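Side-chain contacts in N-acetylneuraminate epimerase (Escherichia coli, PDB 2UVK), which interconverts the alpha and beta anomers of N-acetylneuraminate (sialic acid), speeding their equilibration so that the bacterium can probably compete for scarce sialic acid: residues Phe169-Asp174 with Gln178-Ala183; Val113-Asn118 with Leu222-Asn227; Ala194-Val197 with Lys202-Leu205; Phe220-Asp223 with Asn228-Trp231. All blocks are in the same frame, centred on the assembly; numbering follows the deposited sequence. Where two conformers were deposited one is given.

Interaction 1 (Phe169-Asp174 with Gln178-Ala183); sequences FLLSFD and QQWSYA
Gln178 lies in the turn that leads into the return strand of a beta hairpin: its N is hydrogen-bonded to Asp174 O at 2.7 Å, and its CA rests 3.6 Å from Phe173 CE1. A glutamine suits this position because its long amide arm can lead away from the hairpin. At Gln179 the backbone O accepts a long bond, 3.2 Å, from Asp174 N, while the polar side chain reaches Lys159 of the second subunit. Trp180 carries the apolar side of the contact. Phe173 CB sits over one face of its six-membered ring, 3.6 Å from the centroid and 9° off the normal, and Leu171 CB meets the rim at 3.9 Å from Trp180 CE3. With CG anti to the backbone N (chi1 166°), Phe173 swings its phenyl ring toward Gln178, past the indole and inclined to it by 47°. Shrinking Trp180 to an alanine would probably strip Phe173 CB and Leu171 CB of their common cover and let the phenyl ring shift. Ser181 pairs with Ser172 through two backbone bonds, Ser172 N to Ser181 O (3.0 Å) and Ser181 N to Ser172 O (2.8 Å); small residues suit so close a backbone pairing. Tyr182 CE1 meets Phe169 CD1 edge to edge, its hydroxyl held by Glu185. Ala183 gives its N-H to Leu170 O, and its methyl packs on Leu170 CG. Within its propeller blade, strand 169-174 lies between strands 120-125 and 179-185; Phe173 and Trp180 both pack on Val88 of strand 88-92, and the second subunit packs on Phe169 and Leu171.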
loop_
_atom_site.group_PDB
_atom_site.type_symbol
_atom_site.label_atom_id
_atom_site.label_comp_id
_atom_site.label_asym_id
_atom_site.label_seq_id
_atom_site.Cartn_x
_atom_site.Cartn_y
_atom_site.Cartn_z
ATOM N N PHE B 169 -6.593 -3.049 -5.385
ATOM C CA PHE B 169 -6.664 -4.422 -4.896
ATOM C C PHE B 169 -8.005 -4.691 -4.252
ATOM O O PHE B 169 -8.649 -3.792 -3.727
ATOM C CB PHE B 169 -5.553 -4.724 -3.912
ATOM C CG PHE B 169 -4.195 -4.708 -4.524
ATOM C CD1 PHE B 169 -3.730 -5.810 -5.217
ATOM C CD2 PHE B 169 -3.377 -3.596 -4.418
ATOM C CE1 PHE B 169 -2.479 -5.820 -5.767
ATOM C CE2 PHE B 169 -2.127 -3.599 -4.969
ATOM C CZ PHE B 169 -1.681 -4.716 -5.664
ATOM N N LEU B 170 -8.406 -5.960 -4.300
ATOM C CA LEU B 170 -9.590 -6.439 -3.602
ATOM C C LEU B 170 -9.110 -7.288 -2.428
ATOM O O LEU B 170 -8.350 -8.244 -2.609
ATOM C CB LEU B 170 -10.460 -7.288 -4.538
ATOM C CG LEU B 170 -11.810 -7.767 -3.991
ATOM C CD1 LEU B 170 -12.748 -6.641 -3.751
ATOM C CD2 LEU B 170 -12.434 -8.776 -4.975
ATOM N N LEU B 171 -9.545 -6.916 -1.223
ATOM C CA LEU B 171 -9.125 -7.552 0.017
ATOM C C LEU B 171 -10.332 -8.255 0.619
ATOM O O LEU B 171 -11.456 -7.777 0.475
ATOM C CB LEU B 171 -8.630 -6.480 1.007
ATOM C CG LEU B 171 -7.624 -5.423 0.493
ATOM C CD1 LEU B 171 -7.343 -4.408 1.636
ATOM C CD2 LEU B 171 -6.369 -6.047 -0.033
ATOM N N SER B 172 -10.114 -9.376 1.296
ATOM C CA SER B 172 -11.209 -9.996 2.042
ATOM C C SER B 172 -10.812 -10.209 3.501
ATOM O O SER B 172 -9.715 -10.687 3.805
ATOM C CB SER B 172 -11.679 -11.311 1.388
ATOM O OG SER B 172 -10.678 -12.311 1.408
ATOM N N PHE B 173 -11.720 -9.804 4.377
ATOM C CA PHE B 173 -11.590 -9.966 5.820
ATOM C C PHE B 173 -12.538 -11.087 6.246
ATOM O O PHE B 173 -13.734 -11.021 5.966
ATOM C CB PHE B 173 -11.973 -8.656 6.515
ATOM C CG PHE B 173 -12.196 -8.784 7.999
ATOM C CD1 PHE B 173 -11.148 -8.735 8.886
ATOM C CD2 PHE B 173 -13.491 -8.932 8.510
ATOM C CE1 PHE B 173 -11.357 -8.835 10.269
ATOM C CE2 PHE B 173 -13.680 -9.021 9.873
ATOM C CZ PHE B 173 -12.619 -8.983 10.738
ATOM N N ASP B 174 -11.994 -12.083 6.945
ATOM C CA ASP B 174 -12.793 -13.227 7.430
ATOM C C ASP B 174 -13.052 -13.032 8.916
ATOM O O ASP B 174 -12.120 -13.085 9.706
ATOM C CB ASP B 174 -12.045 -14.535 7.171
ATOM C CG ASP B 174 -12.870 -15.777 7.558
ATOM O OD1 ASP B 174 -13.913 -15.606 8.202
ATOM O OD2 ASP B 174 -12.464 -16.900 7.199
ATOM N N GLN B 178 -10.249 -13.191 11.686
ATOM C CA GLN B 178 -9.890 -11.749 11.740
ATOM C C GLN B 178 -8.699 -11.368 10.867
ATOM O O GLN B 178 -8.084 -10.307 11.087
ATOM C CB GLN B 178 -9.674 -11.261 13.172
ATOM C CG GLN B 178 -10.811 -11.715 14.069
ATOM C CD GLN B 178 -10.680 -11.312 15.522
ATOM O OE1 GLN B 178 -9.713 -10.699 15.928
ATOM N NE2 GLN B 178 -11.688 -11.690 16.334
ATOM N N GLN B 179 -8.406 -12.216 9.881
ATOM C CA GLN B 179 -7.275 -12.030 8.992
ATOM C C GLN B 179 -7.718 -11.498 7.651
ATOM O O GLN B 179 -8.864 -11.699 7.220
ATOM C CB GLN B 179 -6.529 -13.346 8.770
ATOM C CG GLN B 179 -6.055 -14.027 10.022
ATOM C CD GLN B 179 -5.197 -13.132 10.873
ATOM O OE1 GLN B 179 -4.090 -12.754 10.471
ATOM N NE2 GLN B 179 -5.701 -12.756 12.049
ATOM N N TRP B 180 -6.757 -10.839 6.984
ATOM C CA TRP B 180 -6.937 -10.225 5.658
ATOM C C TRP B 180 -6.261 -11.040 4.582
ATOM O O TRP B 180 -5.131 -11.471 4.750
ATOM C CB TRP B 180 -6.336 -8.808 5.643
ATOM C CG TRP B 180 -7.119 -7.885 6.480
ATOM C CD1 TRP B 180 -6.963 -7.639 7.816
ATOM C CD2 TRP B 180 -8.204 -7.067 6.048
ATOM N NE1 TRP B 180 -7.899 -6.745 8.238
ATOM C CE2 TRP B 180 -8.701 -6.393 7.185
ATOM C CE3 TRP B 180 -8.876 -6.916 4.826
ATOM C CZ2 TRP B 180 -9.782 -5.502 7.116
ATOM C CZ3 TRP B 180 -9.940 -6.028 4.750
ATOM C CH2 TRP B 180 -10.398 -5.337 5.894
ATOM N N SER B 181 -6.960 -11.233 3.472
ATOM C CA SER B 181 -6.432 -11.997 2.347
ATOM C C SER B 181 -6.498 -11.215 1.045
ATOM O O SER B 181 -7.365 -10.365 0.855
ATOM C CB SER B 181 -7.232 -13.304 2.180
ATOM O OG SER B 181 -7.076 -14.144 3.306
ATOM N N TYR B 182 -5.583 -11.544 0.140
ATOM C CA TYR B 182 -5.692 -11.099 -1.234
ATOM C C TYR B 182 -6.884 -11.807 -1.897
ATOM O O TYR B 182 -6.949 -13.053 -1.892
ATOM C CB TYR B 182 -4.422 -11.436 -1.983
ATOM C CG TYR B 182 -4.476 -11.132 -3.468
ATOM C CD1 TYR B 182 -4.016 -9.923 -3.967
ATOM C CD2 TYR B 182 -4.994 -12.062 -4.381
ATOM C CE1 TYR B 182 -4.068 -9.636 -5.333
ATOM C CE2 TYR B 182 -5.059 -11.778 -5.734
ATOM C CZ TYR B 182 -4.585 -10.571 -6.210
ATOM O OH TYR B 182 -4.617 -10.284 -7.575
ATOM N N ALA B 183 -7.804 -11.036 -2.464
ATOM C CA ALA B 183 -8.995 -11.566 -3.144
ATOM C C ALA B 183 -9.032 -11.274 -4.641
ATOM O O ALA B 183 -9.856 -11.837 -5.367
ATOM C CB ALA B 183 -10.236 -11.052 -2.468
#

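Interaction 2 (Val113-Asn118 with Leu222-Asn227); sequences VTFVHN and LDFTGN
This is a buried seam between two adjacent blades of the Kelch beta-propeller, where Phe115 and His117 of one blade's first strand meet Leu222 and Phe224 of the next blade. No hydrogen bond spans it and the backbones stay well apart, the closest CA atoms, those of His117 and Phe224, being 9.3 Å from each other; side chains alone bridge the distance, which is why large flat residues serve so well. The imidazole of His117 and the ring of Phe224 form a face-to-face stack, centroids 4.2 Å apart and planes inclined by 30°, with His117 NE2 3.6 Å from Phe224 CD1. The two side chains run antiparallel past one another, so that each ring overlaps the other off centre. Phe115 approaches the far end of the same phenyl group, its CE1 4.0 Å from Phe224 CE2, while its CZ touches Leu222 CD2 at 4.2 Å. To point there, Phe115 holds CG between its backbone N and carbonyl carbon (chi1 61°). Thr203 and Val196 of the second blade also pack against it, and Leu222 rests on Leu205. Phe224 lies just beyond the end of strand 219-223, where the chain turns away. An Asx turn helps shape this bend: Asp223 OD1 accepts from Thr225 N at 2.9 Å and also from the Thr225 hydroxyl, a job for which a short carboxylate is well suited. On the His117 ring, the face turned from Phe224 is covered by Asn118 CG, 3.7 Å above the plane.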
loop_
_atom_site.group_PDB
_atom_site.type_symbol
_atom_site.label_atom_id
_atom_site.label_comp_id
_atom_site.label_asym_id
_atom_site.label_seq_id
_atom_site.Cartn_x
_atom_site.Cartn_y
_atom_site.Cartn_z
ATOM N N VAL B 113 -14.702 1.081 -0.402
ATOM C CA VAL B 113 -16.030 0.508 -0.250
ATOM C C VAL B 113 -15.904 -0.803 0.523
ATOM O O VAL B 113 -14.813 -1.357 0.661
ATOM C CB VAL B 113 -16.713 0.254 -1.618
ATOM C CG1 VAL B 113 -16.971 1.580 -2.338
ATOM C CG2 VAL B 113 -15.927 -0.752 -2.443
ATOM N N THR B 114 -17.028 -1.297 1.029
ATOM C CA THR B 114 -17.061 -2.633 1.621
ATOM C C THR B 114 -18.392 -3.294 1.315
ATOM O O THR B 114 -19.452 -2.653 1.351
ATOM C CB THR B 114 -16.815 -2.544 3.150
ATOM O OG1 THR B 114 -15.539 -1.942 3.370
ATOM C CG2 THR B 114 -16.821 -3.902 3.820
ATOM N N PHE B 115 -18.307 -4.570 0.934
ATOM C CA PHE B 115 -19.499 -5.398 0.728
ATOM C C PHE B 115 -19.289 -6.781 1.323
ATOM O O PHE B 115 -18.164 -7.212 1.551
ATOM C CB PHE B 115 -19.872 -5.484 -0.764
ATOM C CG PHE B 115 -18.818 -6.111 -1.649
ATOM C CD1 PHE B 115 -18.928 -7.428 -2.051
ATOM C CD2 PHE B 115 -17.743 -5.371 -2.130
ATOM C CE1 PHE B 115 -17.981 -8.002 -2.901
ATOM C CE2 PHE B 115 -16.799 -5.949 -2.968
ATOM C CZ PHE B 115 -16.919 -7.274 -3.342
ATOM N N VAL B 116 -20.404 -7.478 1.571
ATOM C CA VAL B 116 -20.349 -8.818 2.165
ATOM C C VAL B 116 -20.627 -9.842 1.054
ATOM O O VAL B 116 -21.611 -9.718 0.312
ATOM C CB VAL B 116 -21.375 -8.971 3.333
ATOM C CG1 VAL B 116 -21.343 -10.395 3.928
ATOM C CG2 VAL B 116 -21.093 -7.939 4.452
ATOM N N HIS B 117 -19.727 -10.809 0.935
ATOM C CA HIS B 117 -19.921 -11.925 -0.005
ATOM C C HIS B 117 -19.475 -13.228 0.652
ATOM O O HIS B 117 -18.383 -13.343 1.207
ATOM C CB HIS B 117 -19.168 -11.628 -1.288
ATOM C CG HIS B 117 -19.203 -12.734 -2.289
ATOM N ND1 HIS B 117 -20.300 -12.985 -3.081
ATOM C CD2 HIS B 117 -18.264 -13.639 -2.641
ATOM C CE1 HIS B 117 -20.040 -14.015 -3.867
ATOM N NE2 HIS B 117 -18.811 -14.430 -3.621
ATOM N N ASN B 118 -20.381 -14.213 0.660
ATOM C CA ASN B 118 -20.077 -15.497 1.278
ATOM C C ASN B 118 -19.404 -15.397 2.651
ATOM O O ASN B 118 -18.384 -16.048 2.910
ATOM C CB ASN B 118 -19.228 -16.358 0.328
ATOM C CG ASN B 118 -19.954 -16.706 -0.985
ATOM O OD1 ASN B 118 -19.317 -17.067 -1.977
ATOM N ND2 ASN B 118 -21.270 -16.571 -0.995
ATOM N N LEU B 222 -18.019 -6.677 -10.742
ATOM C CA LEU B 222 -17.282 -7.833 -10.284
ATOM C C LEU B 222 -18.231 -9.010 -10.373
ATOM O O LEU B 222 -19.270 -8.996 -9.749
ATOM C CB LEU B 222 -16.795 -7.667 -8.832
ATOM C CG LEU B 222 -15.639 -6.679 -8.594
ATOM C CD1 LEU B 222 -15.929 -5.241 -9.054
ATOM C CD2 LEU B 222 -15.249 -6.683 -7.101
ATOM N N ASP B 223 -17.838 -10.010 -11.155
ATOM C CA ASP B 223 -18.646 -11.194 -11.413
ATOM C C ASP B 223 -18.005 -12.407 -10.725
ATOM O O ASP B 223 -16.964 -12.906 -11.153
ATOM C CB ASP B 223 -18.730 -11.352 -12.916
ATOM C CG ASP B 223 -19.573 -12.551 -13.338
ATOM O OD1 ASP B 223 -19.901 -13.399 -12.486
ATOM O OD2 ASP B 223 -19.897 -12.633 -14.544
ATOM N N PHE B 224 -18.625 -12.848 -9.639
ATOM C CA PHE B 224 -18.161 -13.986 -8.860
ATOM C C PHE B 224 -18.873 -15.296 -9.255
ATOM O O PHE B 224 -18.780 -16.256 -8.502
ATOM C CB PHE B 224 -18.456 -13.769 -7.365
ATOM C CG PHE B 224 -17.639 -12.659 -6.699
ATOM C CD1 PHE B 224 -16.488 -12.970 -6.009
ATOM C CD2 PHE B 224 -18.078 -11.344 -6.705
ATOM C CE1 PHE B 224 -15.753 -11.977 -5.371
ATOM C CE2 PHE B 224 -17.340 -10.342 -6.041
ATOM C CZ PHE B 224 -16.193 -10.678 -5.400
ATOM N N THR B 225 -19.565 -15.327 -10.393
ATOM C CA THR B 225 -20.402 -16.495 -10.759
ATOM C C THR B 225 -19.590 -17.719 -11.156
ATOM O O THR B 225 -20.075 -18.854 -11.052
ATOM C CB THR B 225 -21.380 -16.169 -11.904
ATOM O OG1 THR B 225 -20.656 -15.727 -13.062
ATOM C CG2 THR B 225 -22.382 -15.101 -11.497
ATOM N N GLY B 226 -18.364 -17.506 -11.608
ATOM C CA GLY B 226 -17.560 -18.583 -12.146
ATOM C C GLY B 226 -16.462 -19.003 -11.208
ATOM O O GLY B 226 -16.374 -18.546 -10.065
ATOM N N ASN B 227 -15.591 -19.862 -11.718
ATOM C CA ASN B 227 -14.473 -20.370 -10.953
ATOM C C ASN B 227 -13.436 -19.277 -10.663
ATOM O O ASN B 227 -12.666 -19.383 -9.716
ATOM C CB ASN B 227 -13.803 -21.531 -11.708
ATOM C CG ASN B 227 -14.701 -22.773 -11.832
ATOM O OD1 ASN B 227 -14.243 -23.824 -12.284
ATOM N ND2 ASN B 227 -15.971 -22.659 -11.440
#

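Interaction 3 (Ala194-Val197 with Lys202-Leu205); sequences AAVV and KTWL
The two innermost strands of one propeller blade form this beta hairpin, 194-197 running against 202-205, with Val197 and Trp204 as its hydrogen-bonded pair. Val197 N lies 3.0 Å from Trp204 O, and Trp204 N lies 2.8 Å from Val197 O, with a nearly straight N-H...O angle of 169°. Side chains then divide between the two faces. On one, Val196 CG2 presses against Thr203 CG2 at 3.5 Å and Leu205 CD2 at 4.0 Å; both CG2 methyls stand anti to their own backbone N, which tilts them toward each other. Beta-branched valine and threonine suit extended strands, and this face packs on Val113 and Phe115 of the preceding blade. On the other, Val197 CG1 reaches Trp204 CE3 at 4.1 Å, and the indole has Lys202 CB over one face, 3.5 Å above its plane. Val197 and Trp204 pack there on Leu255 of the following blade. Thr203 keeps its hydroxyl occupied with Asn198. The side chain of Ala195 is about 12 Å from that of Glu209, the predicted proton acceptor. An antiparallel inner strand pair whose two faces pack on the blades before and after it is the arrangement of a beta-propeller of Kelch repeats.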
loop_
_atom_site.group_PDB
_atom_site.type_symbol
_atom_site.label_atom_id
_atom_site.label_comp_id
_atom_site.label_asym_id
_atom_site.label_seq_id
_atom_site.Cartn_x
_atom_site.Cartn_y
_atom_site.Cartn_z
ATOM N N ALA B 194 -16.297 5.686 -4.490
ATOM C CA ALA B 194 -17.249 4.972 -5.345
ATOM C C ALA B 194 -18.427 4.530 -4.462
ATOM O O ALA B 194 -18.302 4.449 -3.217
ATOM C CB ALA B 194 -16.602 3.776 -6.023
ATOM N N ALA B 195 -19.567 4.302 -5.102
ATOM C CA ALA B 195 -20.722 3.713 -4.457
ATOM C C ALA B 195 -20.709 2.234 -4.795
ATOM O O ALA B 195 -20.430 1.870 -5.943
ATOM C CB ALA B 195 -21.993 4.368 -4.933
ATOM N N VAL B 196 -20.977 1.386 -3.819
ATOM C CA VAL B 196 -21.028 -0.078 -4.041
ATOM C C VAL B 196 -22.439 -0.629 -3.886
ATOM O O VAL B 196 -23.198 -0.184 -3.034
ATOM C CB VAL B 196 -20.054 -0.827 -3.108
ATOM C CG1 VAL B 196 -20.388 -0.596 -1.646
ATOM C CG2 VAL B 196 -20.008 -2.345 -3.405
ATOM N N VAL B 197 -22.786 -1.595 -4.748
ATOM C CA VAL B 197 -23.986 -2.407 -4.559
ATOM C C VAL B 197 -23.611 -3.870 -4.783
ATOM O O VAL B 197 -22.857 -4.165 -5.698
ATOM C CB VAL B 197 -25.147 -2.019 -5.518
ATOM C CG1 VAL B 197 -26.370 -2.939 -5.278
ATOM C CG2 VAL B 197 -25.556 -0.587 -5.344
ATOM N N LYS B 202 -22.863 -10.875 -7.859
ATOM C CA LYS B 202 -22.466 -9.646 -8.564
ATOM C C LYS B 202 -22.275 -8.482 -7.599
ATOM O O LYS B 202 -23.058 -8.322 -6.679
ATOM C CB LYS B 202 -23.517 -9.227 -9.571
ATOM C CG LYS B 202 -23.790 -10.268 -10.662
ATOM C CD LYS B 202 -22.573 -10.595 -11.503
ATOM C CE LYS B 202 -22.928 -11.553 -12.648
ATOM N NZ LYS B 202 -23.842 -10.908 -13.618
ATOM N N THR B 203 -21.221 -7.701 -7.830
ATOM C CA THR B 203 -21.037 -6.422 -7.131
ATOM C C THR B 203 -20.688 -5.351 -8.166
ATOM O O THR B 203 -19.951 -5.604 -9.116
ATOM C CB THR B 203 -19.919 -6.556 -6.129
ATOM O OG1 THR B 203 -20.308 -7.513 -5.136
ATOM C CG2 THR B 203 -19.582 -5.173 -5.483
ATOM N N TRP B 204 -21.221 -4.152 -7.952
ATOM C CA TRP B 204 -21.007 -3.008 -8.819
ATOM C C TRP B 204 -20.323 -1.877 -8.046
ATOM O O TRP B 204 -20.679 -1.640 -6.901
ATOM C CB TRP B 204 -22.347 -2.527 -9.366
ATOM C CG TRP B 204 -23.055 -3.569 -10.180
ATOM C CD1 TRP B 204 -22.896 -3.780 -11.507
ATOM C CD2 TRP B 204 -24.036 -4.524 -9.724
ATOM N NE1 TRP B 204 -23.699 -4.815 -11.912
ATOM C CE2 TRP B 204 -24.403 -5.299 -10.844
ATOM C CE3 TRP B 204 -24.616 -4.820 -8.490
ATOM C CZ2 TRP B 204 -25.346 -6.332 -10.765
ATOM C CZ3 TRP B 204 -25.557 -5.847 -8.415
ATOM C CH2 TRP B 204 -25.902 -6.593 -9.552
ATOM N N LEU B 205 -19.344 -1.230 -8.688
ATOM C CA LEU B 205 -18.562 -0.087 -8.150
ATOM C C LEU B 205 -18.821 1.090 -9.065
ATOM O O LEU B 205 -18.420 1.073 -10.230
ATOM C CB LEU B 205 -17.071 -0.411 -8.126
ATOM C CG LEU B 205 -16.633 -1.696 -7.422
ATOM C CD1 LEU B 205 -15.115 -1.900 -7.585
ATOM C CD2 LEU B 205 -17.009 -1.663 -5.958
#

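Interaction 4 (Phe220-Asp223 with Asn228-Trp231); sequences FELD and NLKW
Asp223 and Lys230 are joined by a reciprocal pair of backbone hydrogen bonds: Asp223 N to Lys230 O at 2.8 Å, with an angle of 167° at the hydrogen, and Lys230 N to Asp223 O at 3.1 Å. Asp223 O is gripped a second time by a water 2.7 Å away, which also donates to Asn228 O at 2.7 Å; the water thus bridges the two sides of the hairpin where direct pairing stops. The neighbouring polar groups turn to other partners. Glu221 and Asn232 share a backbone bond, and the buried carboxylate of Glu221 takes the indole N-H of Trp204 at OE2, so this acid has a donor there, consistent with its buried place. The backbone of Leu222 bonds with Thr203 on the adjoining strand. Lys230 carries its amine away from the pairing, as befits an exposed position. Beneath this polar side lies an apolar one. Trp231 holds CG anti to its carbonyl carbon (chi1 -62°), which lays the indole alongside Leu222; Leu222 CG stands over the indole face, 3.9 Å from the centroid of the six-membered ring, while Leu222 CD1 comes within 3.5 Å of Trp231 CZ3. Leu229 CD1 adds a contact with Leu222 CB at 3.9 Å. Replacing Trp231 by a serine would probably deprive Leu222 of that flat support, open a gap beside it, and leave its isobutyl group more able to turn. Trp231 itself packs on Pro187 and Trp188. The hairpin is the outer pair of strands in a four-stranded antiparallel blade, the repeating unit of the Kelch propeller.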
loop_
_atom_site.group_PDB
_atom_site.type_symbol
_atom_site.label_atom_id
_atom_site.label_comp_id
_atom_site.label_asym_id
_atom_site.label_seq_id
_atom_site.Cartn_x
_atom_site.Cartn_y
_atom_site.Cartn_z
ATOM N N PHE B 220 -17.931 -0.409 -12.703
ATOM C CA PHE B 220 -17.305 -1.714 -12.791
ATOM C C PHE B 220 -18.184 -2.784 -12.180
ATOM O O PHE B 220 -18.813 -2.573 -11.158
ATOM C CB PHE B 220 -15.960 -1.708 -12.087
ATOM C CG PHE B 220 -15.025 -0.648 -12.583
ATOM C CD1 PHE B 220 -14.345 -0.816 -13.775
ATOM C CD2 PHE B 220 -14.804 0.516 -11.845
ATOM C CE1 PHE B 220 -13.501 0.138 -14.231
ATOM C CE2 PHE B 220 -13.929 1.482 -12.295
ATOM C CZ PHE B 220 -13.269 1.293 -13.491
ATOM N N GLU B 221 -18.197 -3.958 -12.810
ATOM C CA GLU B 221 -18.895 -5.096 -12.309
ATOM C C GLU B 221 -17.888 -6.171 -11.947
ATOM O O GLU B 221 -17.023 -6.561 -12.759
ATOM C CB GLU B 221 -19.831 -5.613 -13.408
ATOM C CG GLU B 221 -20.708 -6.738 -13.007
ATOM C CD GLU B 221 -21.532 -7.153 -14.182
ATOM O OE1 GLU B 221 -20.967 -7.901 -15.024
ATOM O OE2 GLU B 221 -22.677 -6.640 -14.286
ATOM N N LEU B 222 -18.019 -6.677 -10.742
ATOM C CA LEU B 222 -17.282 -7.833 -10.284
ATOM C C LEU B 222 -18.231 -9.010 -10.373
ATOM O O LEU B 222 -19.270 -8.996 -9.749
ATOM C CB LEU B 222 -16.795 -7.667 -8.832
ATOM C CG LEU B 222 -15.639 -6.679 -8.594
ATOM C CD1 LEU B 222 -15.929 -5.241 -9.054
ATOM C CD2 LEU B 222 -15.249 -6.683 -7.101
ATOM N N ASP B 223 -17.838 -10.010 -11.155
ATOM C CA ASP B 223 -18.646 -11.194 -11.413
ATOM C C ASP B 223 -18.005 -12.407 -10.725
ATOM O O ASP B 223 -16.964 -12.906 -11.153
ATOM C CB ASP B 223 -18.730 -11.352 -12.916
ATOM C CG ASP B 223 -19.573 -12.551 -13.338
ATOM O OD1 ASP B 223 -19.901 -13.399 -12.486
ATOM O OD2 ASP B 223 -19.897 -12.633 -14.544
ATOM N N ASN B 228 -13.413 -18.248 -11.504
ATOM C CA ASN B 228 -12.454 -17.160 -11.411
ATOM C C ASN B 228 -13.196 -15.824 -11.411
ATOM O O ASN B 228 -14.068 -15.605 -12.242
ATOM C CB ASN B 228 -11.516 -17.213 -12.614
ATOM C CG ASN B 228 -10.727 -18.509 -12.678
ATOM O OD1 ASN B 228 -10.039 -18.867 -11.719
ATOM N ND2 ASN B 228 -10.803 -19.210 -13.815
ATOM N N LEU B 229 -12.841 -14.925 -10.490
ATOM C CA LEU B 229 -13.429 -13.593 -10.460
ATOM C C LEU B 229 -13.161 -12.904 -11.792
ATOM O O LEU B 229 -12.046 -12.958 -12.324
ATOM C CB LEU B 229 -12.838 -12.756 -9.311
ATOM C CG LEU B 229 -13.172 -11.252 -9.267
ATOM C CD1 LEU B 229 -14.640 -10.945 -9.062
ATOM C CD2 LEU B 229 -12.352 -10.593 -8.156
ATOM N N LYS B 230 -14.201 -12.292 -12.330
ATOM C CA LYS B 230 -14.125 -11.567 -13.579
ATOM C C LYS B 230 -14.559 -10.124 -13.359
ATOM O O LYS B 230 -15.552 -9.867 -12.697
ATOM C CB LYS B 230 -15.029 -12.246 -14.615
ATOM C CG LYS B 230 -15.078 -11.558 -15.962
ATOM C CD LYS B 230 -13.802 -11.784 -16.733
ATOM C CE LYS B 230 -13.805 -10.991 -18.018
ATOM N NZ LYS B 230 -12.493 -11.104 -18.719
ATOM N N TRP B 231 -13.796 -9.203 -13.940
ATOM C CA TRP B 231 -14.053 -7.759 -13.869
ATOM C C TRP B 231 -14.478 -7.237 -15.238
ATOM O O TRP B 231 -13.826 -7.558 -16.252
ATOM C CB TRP B 231 -12.776 -7.021 -13.477
ATOM C CG TRP B 231 -12.216 -7.368 -12.158
ATOM C CD1 TRP B 231 -11.592 -8.513 -11.819
ATOM C CD2 TRP B 231 -12.194 -6.532 -10.986
ATOM N NE1 TRP B 231 -11.181 -8.470 -10.498
ATOM C CE2 TRP B 231 -11.557 -7.265 -9.962
ATOM C CE3 TRP B 231 -12.660 -5.238 -10.704
ATOM C CZ2 TRP B 231 -11.338 -6.738 -8.675
ATOM C CZ3 TRP B 231 -12.443 -4.711 -9.398
ATOM C CH2 TRP B 231 -11.810 -5.477 -8.407
HETATM O O HOH W 1 -16.722 -15.299 -12.411
#

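In the fold
Interactions 1, 3 and 4 are hairpins stitched by backbone hydrogen bonds, whereas interaction 2 joins separate blades through side chains alone. Interactions 3 and 4 build one blade from its inner and outer strand pairs; interaction 2, also buried, shares strand 219-223 with interaction 4, and interaction 1 is the outer pair of the preceding blade. Chemistry follows position: interaction 3, whose centre is about 10 Å from the centre of the chain, is buried and mostly apolar, while interactions 1 and 4 combine an apolar side with polar residues directed at the second subunit and at solvent, respectively. Leu170 ties the blades together, its CD2 touching Leu222 CD2, Phe224 CZ and Leu229 CD2.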